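Local coordinates for protein endonuclease and methylase LlaGI (Lactococcus lactis, PDB 5FFJ) that probably methylates adenine in its DNA recognition site and couples ATP-driven movement along DNA to cleavage, as a single-chain Type ISP restriction-modification enzyme, at residues Ser879-Tyr884 against Gly895-Tyr900; Asn887-Ser892 against Ser930-Arg935. All coordinates share one frame; numbering follows the deposited sequence.

Interaction 1: Ser879-Tyr884 against Gly895-Tyr900; sequences SIADSY and GMYDSY. With nucleotides of chain C.
Ile880 lays its CG2 methyl over one face of the Tyr897 ring, 4.1 Å from the ring centroid and only 13° off the ring normal, a CH-pi contact. With chi1 at -66° this branch is anti to the backbone N and turned toward the segment 895-900, where Ile880 CG2 also lies 3.5 Å from Met896 O. Ile880 and Tyr897 run alongside one another with opposite headings, which brings the tyrosine hydroxyl next to the following helical residue, with Ala881 CB and Tyr897 OH 3.7 Å apart. Beyond it, the hydroxyl donates a hydrogen bond to OP1 of DG20 of chain C, which lies at the ring edge near its plane. The bond is modelled as very short, and its exact length is doubtful at 2.84 Å resolution. Phe877 meets the same ring edge-to-face, while the hydroxyl faces the DNA backbone. An alanine in place of Tyr897 would keep none of the ring, and would probably leave Ile880 CG2 without its aromatic platform and the DG20 phosphate without this donor. Farther along, the bent chain of Met896 brings SD to 4.0 Å from Tyr884 CB, extending the apolar seam. After Tyr897 the backbone turns into helix 899-910, where Asp898 is the N-cap: its OD1 accepts from Tyr900 N (N-H...O 167°) and also from Ser858 N, next to the NPPY sequence characteristic of amino-methyltransferases. The contact thus joins helix 874-885 to the turn leading into helix 899-910, with Arg905 of the latter packing on Ile880 and Tyr884, while Leu934 of helix 932-941 covers Tyr884 and Met896, and Tyr900 reaches strand 915-922.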
ATOM      1  N   SER A 879      -8.939   6.660  27.685  1.00 60.15           N
ATOM      2  CA  SER A 879     -10.374   6.443  27.571  1.00 59.13           C
ATOM      3  C   SER A 879     -10.643   4.993  27.182  1.00 69.97           C
ATOM      4  O   SER A 879     -11.485   4.326  27.782  1.00 68.82           O
ATOM      5  CB  SER A 879     -10.988   7.392  26.545  1.00 55.26           C
ATOM      6  OG  SER A 879     -12.402   7.385  26.636  1.00 69.43           O
ATOM      7  N   ILE A 880      -9.921   4.520  26.168  1.00 61.70           N
ATOM      8  CA  ILE A 880      -9.970   3.118  25.771  1.00 60.06           C
ATOM      9  C   ILE A 880      -9.607   2.222  26.950  1.00 61.86           C
ATOM     10  O   ILE A 880     -10.259   1.209  27.205  1.00 64.34           O
ATOM     11  CB  ILE A 880      -8.996   2.825  24.603  1.00 64.41           C
ATOM     12  CG1 ILE A 880      -9.428   3.562  23.332  1.00 69.65           C
ATOM     13  CG2 ILE A 880      -8.889   1.324  24.343  1.00 69.30           C
ATOM     14  CD1 ILE A 880     -10.643   2.974  22.637  1.00 60.05           C
ATOM     15  N   ALA A 881      -8.553   2.610  27.662  1.00 65.32           N
ATOM     16  CA  ALA A 881      -8.011   1.809  28.754  1.00 57.28           C
ATOM     17  C   ALA A 881      -9.001   1.642  29.904  1.00 58.49           C
ATOM     18  O   ALA A 881      -9.099   0.567  30.493  1.00 50.31           O
ATOM     19  CB  ALA A 881      -6.729   2.436  29.262  1.00 51.06           C
ATOM     20  N   ASP A 882      -9.731   2.708  30.219  1.00 64.32           N
ATOM     21  CA  ASP A 882     -10.661   2.696  31.345  1.00 65.02           C
ATOM     22  C   ASP A 882     -11.996   2.043  30.988  1.00 62.19           C
ATOM     23  O   ASP A 882     -12.750   1.639  31.877  1.00 60.40           O
ATOM     24  CB  ASP A 882     -10.903   4.123  31.847  1.00 66.61           C
ATOM     25  CG  ASP A 882      -9.651   4.762  32.424  1.00 68.12           C
ATOM     26  OD1 ASP A 882      -8.850   4.046  33.062  1.00 59.15           O
ATOM     27  OD2 ASP A 882      -9.469   5.984  32.236  1.00 72.97           O
ATOM     28  N   SER A 883     -12.282   1.940  29.693  1.00 66.35           N
ATOM     29  CA  SER A 883     -13.551   1.390  29.225  1.00 68.86           C
ATOM     30  C   SER A 883     -13.398  -0.012  28.642  1.00 65.81           C
ATOM     31  O   SER A 883     -13.686  -1.006  29.308  1.00 60.83           O
ATOM     32  CB  SER A 883     -14.173   2.316  28.177  1.00 64.15           C
ATOM     33  OG  SER A 883     -13.277   2.554  27.105  1.00 68.99           O
ATOM     34  N   TYR A 884     -12.942  -0.078  27.397  1.00 68.29           N
ATOM     35  CA  TYR A 884     -12.900  -1.334  26.655  1.00 67.56           C
ATOM     36  C   TYR A 884     -11.909  -2.327  27.255  1.00 63.73           C
ATOM     37  O   TYR A 884     -12.237  -3.496  27.459  1.00 52.29           O
ATOM     38  CB  TYR A 884     -12.541  -1.064  25.192  1.00 66.94           C
ATOM     39  CG  TYR A 884     -13.454  -0.071  24.501  1.00 55.48           C
ATOM     40  CD1 TYR A 884     -14.767   0.110  24.919  1.00 49.90           C
ATOM     41  CD2 TYR A 884     -12.999   0.685  23.429  1.00 61.81           C
ATOM     42  CE1 TYR A 884     -15.600   1.017  24.287  1.00 54.62           C
ATOM     43  CE2 TYR A 884     -13.824   1.592  22.791  1.00 59.37           C
ATOM     44  CZ  TYR A 884     -15.121   1.755  23.222  1.00 56.69           C
ATOM     45  OH  TYR A 884     -15.938   2.659  22.583  1.00 52.08           O
ATOM     46  N   GLY A 895      -5.984  -5.146  19.650  1.00 50.66           N
ATOM     47  CA  GLY A 895      -7.061  -4.740  18.767  1.00 56.24           C
ATOM     48  C   GLY A 895      -7.855  -3.556  19.284  1.00 55.59           C
ATOM     49  O   GLY A 895      -8.400  -2.779  18.501  1.00 47.33           O
ATOM     50  N   MET A 896      -7.921  -3.410  20.603  1.00 54.03           N
ATOM     51  CA  MET A 896      -8.722  -2.349  21.203  1.00 47.20           C
ATOM     52  C   MET A 896      -8.146  -0.965  20.912  1.00 51.13           C
ATOM     53  O   MET A 896      -8.834   0.043  21.073  1.00 54.17           O
ATOM     54  CB  MET A 896      -8.836  -2.557  22.710  1.00 47.24           C
ATOM     55  CG  MET A 896      -9.591  -3.817  23.112  1.00 47.56           C
ATOM     56  SD  MET A 896     -11.320  -3.815  22.592  1.00 54.79           S
ATOM     57  CE  MET A 896     -11.233  -4.798  21.092  1.00 53.34           C
ATOM     58  N   TYR A 897      -6.885  -0.919  20.488  1.00 52.45           N
ATOM     59  CA  TYR A 897      -6.259   0.338  20.088  1.00 47.58           C
ATOM     60  C   TYR A 897      -6.198   0.461  18.565  1.00 56.30           C
ATOM     61  O   TYR A 897      -5.484   1.308  18.027  1.00 52.23           O
ATOM     62  CB  TYR A 897      -4.858   0.451  20.690  1.00 53.10           C
ATOM     63  CG  TYR A 897      -4.872   0.595  22.191  1.00 68.93           C
ATOM     64  CD1 TYR A 897      -4.926  -0.520  23.016  1.00 62.92           C
ATOM     65  CD2 TYR A 897      -4.842   1.849  22.786  1.00 57.66           C
ATOM     66  CE1 TYR A 897      -4.945  -0.391  24.389  1.00 60.38           C
ATOM     67  CE2 TYR A 897      -4.860   1.988  24.157  1.00 54.63           C
ATOM     68  CZ  TYR A 897      -4.912   0.865  24.953  1.00 52.96           C
ATOM     69  OH  TYR A 897      -4.929   0.998  26.321  1.00 64.96           O
ATOM     70  N   ASP A 898      -6.952  -0.388  17.874  1.00 59.10           N
ATOM     71  CA  ASP A 898      -7.112  -0.262  16.430  1.00 62.95           C
ATOM     72  C   ASP A 898      -7.839   1.044  16.140  1.00 64.54           C
ATOM     73  O   ASP A 898      -8.744   1.432  16.880  1.00 61.73           O
ATOM     74  CB  ASP A 898      -7.883  -1.457  15.858  1.00 65.75           C
ATOM     75  CG  ASP A 898      -7.881  -1.494  14.336  1.00 63.55           C
ATOM     76  OD1 ASP A 898      -7.988  -0.426  13.697  1.00 57.63           O
ATOM     77  OD2 ASP A 898      -7.776  -2.606  13.776  1.00 69.62           O
ATOM     78  N   SER A 899      -7.440   1.712  15.062  1.00 64.95           N
ATOM     79  CA  SER A 899      -7.987   3.020  14.706  1.00 55.92           C
ATOM     80  C   SER A 899      -9.512   3.036  14.666  1.00 52.95           C
ATOM     81  O   SER A 899     -10.136   4.031  15.031  1.00 57.44           O
ATOM     82  CB  SER A 899      -7.441   3.465  13.347  1.00 51.82           C
ATOM     83  OG  SER A 899      -6.035   3.637  13.393  1.00 62.56           O
ATOM     84  N   TYR A 900     -10.113   1.935  14.226  1.00 61.22           N
ATOM     85  CA  TYR A 900     -11.563   1.879  14.097  1.00 55.09           C
ATOM     86  C   TYR A 900     -12.214   1.772  15.473  1.00 49.86           C
ATOM     87  O   TYR A 900     -13.353   2.194  15.660  1.00 52.90           O
ATOM     88  CB  TYR A 900     -11.982   0.709  13.196  1.00 65.33           C
ATOM     89  CG  TYR A 900     -12.270  -0.593  13.912  1.00 58.08           C
ATOM     90  CD1 TYR A 900     -13.541  -0.870  14.403  1.00 54.10           C
ATOM     91  CD2 TYR A 900     -11.283  -1.557  14.073  1.00 58.63           C
ATOM     92  CE1 TYR A 900     -13.815  -2.057  15.049  1.00 59.04           C
ATOM     93  CE2 TYR A 900     -11.549  -2.751  14.719  1.00 57.01           C
ATOM     94  CZ  TYR A 900     -12.818  -2.995  15.203  1.00 57.02           C
ATOM     95  OH  TYR A 900     -13.096  -4.179  15.845  1.00 54.71           O
TER
ATOM     96  P    DG C  20      -2.380  -0.965  27.363  1.00 61.57           P
ATOM     97  OP1  DG C  20      -3.794  -0.660  27.679  1.00 65.02           O
ATOM     98  OP2  DG C  20      -1.372   0.118  27.373  1.00 77.93           O
ATOM     99  O5'  DG C  20      -1.911  -2.123  28.360  1.00 48.35           O
ATOM    100  C5'  DG C  20      -2.771  -3.232  28.592  1.00 47.15           C
ATOM    101  C4'  DG C  20      -2.067  -4.321  29.379  1.00 51.58           C
ATOM    102  O4'  DG C  20      -0.921  -4.813  28.622  1.00 67.46           O
ATOM    103  C3'  DG C  20      -1.512  -3.885  30.742  1.00 47.47           C
ATOM    104  O3'  DG C  20      -1.854  -4.839  31.740  1.00 60.27           O
ATOM    105  C2'  DG C  20      -0.009  -3.815  30.498  1.00 45.97           C
ATOM    106  C1'  DG C  20       0.180  -4.931  29.494  1.00 56.80           C
ATOM    107  N9   DG C  20       1.426  -4.873  28.728  1.00 53.00           N
ATOM    108  C8   DG C  20       2.019  -3.766  28.168  1.00 50.87           C
ATOM    109  N7   DG C  20       3.138  -4.036  27.545  1.00 42.22           N
ATOM    110  C5   DG C  20       3.292  -5.409  27.703  1.00 47.04           C
ATOM    111  C6   DG C  20       4.316  -6.276  27.244  1.00 37.05           C
ATOM    112  O6   DG C  20       5.326  -5.993  26.582  1.00 46.95           O
ATOM    113  N1   DG C  20       4.083  -7.597  27.626  1.00 38.62           N
ATOM    114  C2   DG C  20       2.997  -8.021  28.359  1.00 52.83           C
ATOM    115  N2   DG C  20       2.935  -9.330  28.636  1.00 49.35           N
ATOM    116  N3   DG C  20       2.036  -7.219  28.792  1.00 44.98           N
ATOM    117  C4   DG C  20       2.247  -5.935  28.429  1.00 49.18           C
ATOM    118  P    DG C  19       1.782  -1.184  21.774  1.00 64.36           P
ATOM    119  OP1  DG C  19       1.330  -0.243  20.730  1.00 44.39           O
ATOM    120  OP2  DG C  19       3.108  -0.996  22.404  1.00 37.78           O
ATOM    121  O5'  DG C  19       0.668  -1.221  22.916  1.00 38.75           O
ATOM    122  C5'  DG C  19      -0.686  -1.511  22.572  1.00 50.33           C
ATOM    123  C4'  DG C  19      -1.417  -2.180  23.724  1.00 48.40           C
ATOM    124  O4'  DG C  19      -0.985  -3.562  23.829  1.00 45.87           O
ATOM    125  C3'  DG C  19      -1.166  -1.566  25.094  1.00 55.52           C
ATOM    126  O3'  DG C  19      -2.339  -1.664  25.916  1.00 46.81           O
ATOM    127  C2'  DG C  19       0.003  -2.391  25.626  1.00 51.96           C
ATOM    128  C1'  DG C  19      -0.267  -3.772  25.031  1.00 55.42           C
ATOM    129  N9   DG C  19       0.932  -4.556  24.714  1.00 46.97           N
ATOM    130  C8   DG C  19       2.071  -4.124  24.073  1.00 49.90           C
ATOM    131  N7   DG C  19       2.964  -5.064  23.909  1.00 49.66           N
ATOM    132  C5   DG C  19       2.377  -6.194  24.464  1.00 42.92           C
ATOM    133  C6   DG C  19       2.870  -7.519  24.578  1.00 41.43           C
ATOM    134  O6   DG C  19       3.962  -7.969  24.198  1.00 47.51           O
ATOM    135  N1   DG C  19       1.952  -8.357  25.211  1.00 43.47           N
ATOM    136  C2   DG C  19       0.717  -7.966  25.669  1.00 44.31           C
ATOM    137  N2   DG C  19      -0.031  -8.916  26.249  1.00 46.36           N
ATOM    138  N3   DG C  19       0.244  -6.730  25.567  1.00 53.19           N
ATOM    139  C4   DG C  19       1.124  -5.900  24.956  1.00 46.75           C
TER

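Interaction 2: Asn887-Ser892 against Ser930-Arg935. With nucleotides of chain B.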
ATOM      1  N   ASN A 887     -12.853  -3.793  30.893  1.00 56.85           N
ATOM      2  CA  ASN A 887     -13.922  -4.785  30.942  1.00 63.06           C
ATOM      3  C   ASN A 887     -13.537  -6.129  30.328  1.00 63.50           C
ATOM      4  O   ASN A 887     -14.333  -7.069  30.335  1.00 71.93           O
ATOM      5  CB  ASN A 887     -15.164  -4.247  30.230  1.00 67.98           C
ATOM      6  CG  ASN A 887     -15.794  -3.078  30.959  1.00 64.66           C
ATOM      7  OD1 ASN A 887     -16.409  -3.244  32.015  1.00 60.19           O
ATOM      8  ND2 ASN A 887     -15.653  -1.886  30.394  1.00 58.80           N
ATOM      9  N   SER A 888     -12.318  -6.224  29.806  1.00 56.37           N
ATOM     10  CA  SER A 888     -11.884  -7.426  29.104  1.00 65.44           C
ATOM     11  C   SER A 888     -11.267  -8.453  30.048  1.00 69.45           C
ATOM     12  O   SER A 888     -10.723  -8.102  31.097  1.00 73.08           O
ATOM     13  CB  SER A 888     -10.882  -7.063  28.008  1.00 51.91           C
ATOM     14  OG  SER A 888     -10.771  -8.108  27.061  1.00 59.45           O
ATOM     15  N   LYS A 889     -11.357  -9.722  29.659  1.00 56.79           N
ATOM     16  CA  LYS A 889     -10.803 -10.827  30.437  1.00 55.68           C
ATOM     17  C   LYS A 889      -9.505 -11.345  29.816  1.00 58.48           C
ATOM     18  O   LYS A 889      -9.027 -12.420  30.181  1.00 79.01           O
ATOM     19  CB  LYS A 889     -11.810 -11.982  30.524  1.00 68.90           C
ATOM     20  CG  LYS A 889     -13.201 -11.601  31.012  1.00 82.11           C
ATOM     21  CD  LYS A 889     -13.292 -11.601  32.530  1.00 97.06           C
ATOM     22  CE  LYS A 889     -14.570 -10.927  33.006  1.00 86.53           C
ATOM     23  NZ  LYS A 889     -14.807 -11.122  34.465  1.00 97.80           N
ATOM     24  N   THR A 890      -8.936 -10.581  28.887  1.00 56.95           N
ATOM     25  CA  THR A 890      -7.943 -11.132  27.965  1.00 76.90           C
ATOM     26  C   THR A 890      -6.469 -10.943  28.357  1.00 73.75           C
ATOM     27  O   THR A 890      -5.695 -11.896  28.280  1.00 88.52           O
ATOM     28  CB  THR A 890      -8.142 -10.539  26.548  1.00 57.05           C
ATOM     29  OG1 THR A 890      -7.249 -11.182  25.632  1.00 63.06           O
ATOM     30  CG2 THR A 890      -7.895  -9.033  26.528  1.00 82.24           C
ATOM     31  N   THR A 891      -6.093  -9.735  28.776  1.00 54.90           N
ATOM     32  CA  THR A 891      -4.684  -9.342  28.997  1.00 67.35           C
ATOM     33  C   THR A 891      -3.895  -9.135  27.696  1.00 64.94           C
ATOM     34  O   THR A 891      -2.736  -8.717  27.732  1.00 57.10           O
ATOM     35  CB  THR A 891      -3.898 -10.366  29.861  1.00 57.66           C
ATOM     36  OG1 THR A 891      -3.791 -11.624  29.180  1.00 59.84           O
ATOM     37  CG2 THR A 891      -4.568 -10.559  31.209  1.00 77.61           C
ATOM     38  N   SER A 892      -4.518  -9.432  26.559  1.00 64.05           N
ATOM     39  CA  SER A 892      -3.960  -9.096  25.250  1.00 66.77           C
ATOM     40  C   SER A 892      -4.994  -8.324  24.435  1.00 55.96           C
ATOM     41  O   SER A 892      -5.911  -8.915  23.861  1.00 56.36           O
ATOM     42  CB  SER A 892      -3.525 -10.354  24.501  1.00 54.37           C
ATOM     43  OG  SER A 892      -2.986 -10.024  23.233  1.00 62.65           O
ATOM     44  N   SER A 930     -10.517 -10.435  22.220  1.00 41.65           N
ATOM     45  CA  SER A 930     -10.142  -9.252  22.988  1.00 47.29           C
ATOM     46  C   SER A 930     -11.179  -8.130  22.921  1.00 41.92           C
ATOM     47  O   SER A 930     -10.916  -7.017  23.377  1.00 40.49           O
ATOM     48  CB  SER A 930      -8.788  -8.728  22.504  1.00 52.69           C
ATOM     49  OG  SER A 930      -8.835  -8.366  21.134  1.00 65.86           O
ATOM     50  N   ALA A 931     -12.356  -8.423  22.371  1.00 43.72           N
ATOM     51  CA  ALA A 931     -13.410  -7.417  22.237  1.00 54.17           C
ATOM     52  C   ALA A 931     -14.588  -7.685  23.174  1.00 51.88           C
ATOM     53  O   ALA A 931     -15.637  -7.056  23.049  1.00 53.33           O
ATOM     54  CB  ALA A 931     -13.899  -7.357  20.800  1.00 59.46           C
ATOM     55  N   ASP A 932     -14.417  -8.610  24.112  1.00 44.86           N
ATOM     56  CA  ASP A 932     -15.480  -8.920  25.062  1.00 43.79           C
ATOM     57  C   ASP A 932     -15.805  -7.706  25.926  1.00 55.31           C
ATOM     58  O   ASP A 932     -16.944  -7.528  26.356  1.00 57.72           O
ATOM     59  CB  ASP A 932     -15.090 -10.105  25.947  1.00 55.41           C
ATOM     60  CG  ASP A 932     -13.814  -9.856  26.724  1.00 59.88           C
ATOM     61  OD1 ASP A 932     -12.894  -9.222  26.164  1.00 47.33           O
ATOM     62  OD2 ASP A 932     -13.732 -10.291  27.893  1.00 60.92           O
ATOM     63  N   GLY A 933     -14.800  -6.873  26.178  1.00 59.51           N
ATOM     64  CA  GLY A 933     -14.988  -5.664  26.959  1.00 58.05           C
ATOM     65  C   GLY A 933     -15.708  -4.589  26.169  1.00 62.67           C
ATOM     66  O   GLY A 933     -16.583  -3.900  26.692  1.00 59.06           O
ATOM     67  N   LEU A 934     -15.335  -4.446  24.901  1.00 62.34           N
ATOM     68  CA  LEU A 934     -15.973  -3.479  24.019  1.00 51.36           C
ATOM     69  C   LEU A 934     -17.462  -3.773  23.898  1.00 49.53           C
ATOM     70  O   LEU A 934     -18.284  -2.859  23.884  1.00 58.79           O
ATOM     71  CB  LEU A 934     -15.313  -3.497  22.639  1.00 59.02           C
ATOM     72  CG  LEU A 934     -15.974  -2.665  21.538  1.00 50.68           C
ATOM     73  CD1 LEU A 934     -16.190  -1.226  21.973  1.00 52.31           C
ATOM     74  CD2 LEU A 934     -15.120  -2.708  20.284  1.00 61.35           C
ATOM     75  N   ARG A 935     -17.805  -5.055  23.821  1.00 58.56           N
ATOM     76  CA  ARG A 935     -19.201  -5.464  23.720  1.00 66.85           C
ATOM     77  C   ARG A 935     -19.928  -5.236  25.042  1.00 67.44           C
ATOM     78  O   ARG A 935     -21.139  -5.011  25.064  1.00 68.50           O
ATOM     79  CB  ARG A 935     -19.306  -6.934  23.303  1.00 57.88           C
ATOM     80  CG  ARG A 935     -18.762  -7.218  21.910  1.00 53.19           C
ATOM     81  CD  ARG A 935     -19.126  -8.612  21.428  1.00 55.58           C
ATOM     82  NE  ARG A 935     -18.516  -9.673  22.229  1.00 58.31           N
ATOM     83  CZ  ARG A 935     -17.284 -10.143  22.048  1.00 47.61           C
ATOM     84  NH1 ARG A 935     -16.504  -9.642  21.098  1.00 49.92           N
ATOM     85  NH2 ARG A 935     -16.825 -11.116  22.825  1.00 35.60           N
TER
ATOM     86  P    DA B   7      -1.605 -17.075  27.955  1.00173.78           P
ATOM     87  OP1  DA B   7      -2.658 -17.138  28.978  1.00 36.97           O
ATOM     88  OP2  DA B   7      -1.171 -18.317  27.297  1.00 52.80           O
ATOM     89  O5'  DA B   7      -2.050 -16.038  26.835  1.00 30.60           O
ATOM     90  C5'  DA B   7      -2.875 -14.926  27.165  1.00 71.36           C
ATOM     91  C4'  DA B   7      -3.014 -13.977  25.986  1.00 41.67           C
ATOM     92  O4'  DA B   7      -1.697 -13.562  25.534  1.00 46.50           O
ATOM     93  C3'  DA B   7      -3.714 -14.570  24.754  1.00 44.96           C
ATOM     94  O3'  DA B   7      -4.840 -13.760  24.391  1.00 39.76           O
ATOM     95  C2'  DA B   7      -2.623 -14.575  23.679  1.00 44.63           C
ATOM     96  C1'  DA B   7      -1.731 -13.442  24.137  1.00 48.85           C
ATOM     97  N9   DA B   7      -0.366 -13.478  23.608  1.00 47.32           N
ATOM     98  C8   DA B   7       0.488 -14.546  23.571  1.00 43.33           C
ATOM     99  N7   DA B   7       1.655 -14.273  23.032  1.00 42.86           N
ATOM    100  C5   DA B   7       1.561 -12.932  22.694  1.00 47.48           C
ATOM    101  C6   DA B   7       2.466 -12.037  22.086  1.00 38.39           C
ATOM    102  N6   DA B   7       3.697 -12.382  21.698  1.00 38.50           N
ATOM    103  N1   DA B   7       2.053 -10.768  21.891  1.00 46.15           N
ATOM    104  C2   DA B   7       0.819 -10.424  22.281  1.00 49.33           C
ATOM    105  N3   DA B   7      -0.116 -11.172  22.860  1.00 56.90           N
ATOM    106  C4   DA B   7       0.322 -12.428  23.041  1.00 52.01           C
ATOM    107  P    DT B   8      -6.156 -14.418  23.745  1.00 41.03           P
ATOM    108  OP1  DT B   8      -7.308 -14.079  24.611  1.00 47.77           O
ATOM    109  OP2  DT B   8      -5.868 -15.840  23.453  1.00 62.41           O
ATOM    110  O5'  DT B   8      -6.312 -13.658  22.345  1.00 52.95           O
ATOM    111  C5'  DT B   8      -6.210 -12.230  22.286  1.00 43.63           C
ATOM    112  C4'  DT B   8      -6.168 -11.739  20.847  1.00 45.15           C
ATOM    113  O4'  DT B   8      -4.776 -11.547  20.435  1.00 49.64           O
ATOM    114  C3'  DT B   8      -6.751 -12.702  19.818  1.00 49.99           C
ATOM    115  O3'  DT B   8      -7.305 -11.991  18.712  1.00 51.52           O
ATOM    116  C2'  DT B   8      -5.522 -13.503  19.428  1.00 41.77           C
ATOM    117  C1'  DT B   8      -4.494 -12.389  19.327  1.00 38.80           C
ATOM    118  N1   DT B   8      -3.044 -12.827  19.380  1.00 38.23           N
ATOM    119  C2   DT B   8      -2.080 -12.010  18.828  1.00 43.15           C
ATOM    120  O2   DT B   8      -2.331 -10.945  18.296  1.00 57.28           O
ATOM    121  N3   DT B   8      -0.802 -12.481  18.927  1.00 46.53           N
ATOM    122  C4   DT B   8      -0.391 -13.660  19.500  1.00 36.19           C
ATOM    123  O4   DT B   8       0.787 -13.983  19.531  1.00 34.12           O
ATOM    124  C5   DT B   8      -1.446 -14.481  20.054  1.00 34.96           C
ATOM    125  C7   DT B   8      -1.129 -15.801  20.707  1.00 26.84           C
ATOM    126  C6   DT B   8      -2.707 -14.031  19.969  1.00 47.59           C
ATOM    127  P    DC B   9      -8.835 -11.497  18.734  1.00 47.61           P
ATOM    128  OP1  DC B   9      -9.041 -10.768  20.006  1.00 42.42           O
ATOM    129  OP2  DC B   9      -9.695 -12.660  18.422  1.00 52.42           O
ATOM    130  O5'  DC B   9      -8.922 -10.473  17.502  1.00 46.12           O
ATOM    131  C5'  DC B   9      -8.271  -9.201  17.583  1.00 47.92           C
ATOM    132  C4'  DC B   9      -7.390  -8.945  16.366  1.00 46.58           C
ATOM    133  O4'  DC B   9      -6.216  -9.813  16.412  1.00 65.06           O
ATOM    134  C3'  DC B   9      -8.054  -9.213  15.008  1.00 51.66           C
ATOM    135  O3'  DC B   9      -7.836  -8.118  14.122  1.00 50.68           O
ATOM    136  C2'  DC B   9      -7.372 -10.489  14.525  1.00 43.84           C
ATOM    137  C1'  DC B   9      -5.987 -10.330  15.119  1.00 55.67           C
ATOM    138  N1   DC B   9      -5.180 -11.607  15.222  1.00 35.82           N
ATOM    139  C2   DC B   9      -3.840 -11.623  14.807  1.00 34.93           C
ATOM    140  O2   DC B   9      -3.331 -10.590  14.356  1.00 30.52           O
ATOM    141  N3   DC B   9      -3.132 -12.778  14.909  1.00 36.51           N
ATOM    142  C4   DC B   9      -3.709 -13.877  15.399  1.00 45.27           C
ATOM    143  N4   DC B   9      -2.970 -14.992  15.484  1.00 39.23           N
ATOM    144  C5   DC B   9      -5.067 -13.881  15.826  1.00 33.43           C
ATOM    145  C6   DC B   9      -5.758 -12.737  15.722  1.00 48.89           C
TER
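The carboxylate of Asp932 is taken at its edge by the loop 887-892: both oxygens use their syn lone pairs, OD1 for the hydroxyl of Ser888 (2.6 Å from OG) and OD2 for the backbone N-H of Lys889 (3.0 Å, N-H...O 144°). One face of the second flat group, the Arg935 guanidinium, lies against Ala931 O and the CA of Asp932, and Asp1031 pairs with it in a salt bridge. The pair of hydrogen bonds to Asp932 ties two loops of the Rossmann-like methyltransferase fold, one between helices 874-885 and 899-910, the other running into helix 932-941. Two donors hold the carboxylate against rotation. The Lys889 chain runs roughly perpendicular to Asp932, its CG against OD2, and its ammonium stays well short of a salt bridge. Next along the helix, Gly933 brings bare backbone to the loop, so that Asn887 CB approaches its CA to 3.6 Å; the amide oxygen of Asn887 turns instead to Lys936. At the DNA end, Thr890 CG2 rests on Ser930 CB at 4.1 Å, and both segments bind the same strand. Ser892 OG donates to N3 of DA7 of chain B, on the minor-groove edge of the adenine, at 3.1 Å, while Thr891 O accepts from a guanine N2, consistent with a role in sequence recognition. Ser930 has its hydroxyl between the backbone N and the carbonyl carbon (chi1 60°), hence beside its own N-H, and the two donors, Ser930 N and Ser930 OG, converge on the single oxygen OP1 of DC9 of chain B, each 2.7 Å away.

How the interactions relate
Both contacts are largely buried and belong to the methyltransferase part of the chain, their centres about 10 Å apart and their segments alternating in sequence. Interaction 1 is apolar packing without a hydrogen bond between its segments, joining helix 874-885 to the start of helix 899-910; interaction 2 is a polar tie between loops, with the exposed Lys889 at its margin. They meet where Met896 CE packs on Ser930 O and Ala931, and Leu934, pointing away from the loop 887-892, faces interaction 1. Each ends at DNA, yet differently: interaction 1 reaches a chain C phosphate, whereas interaction 2 binds chain B by phosphate and base.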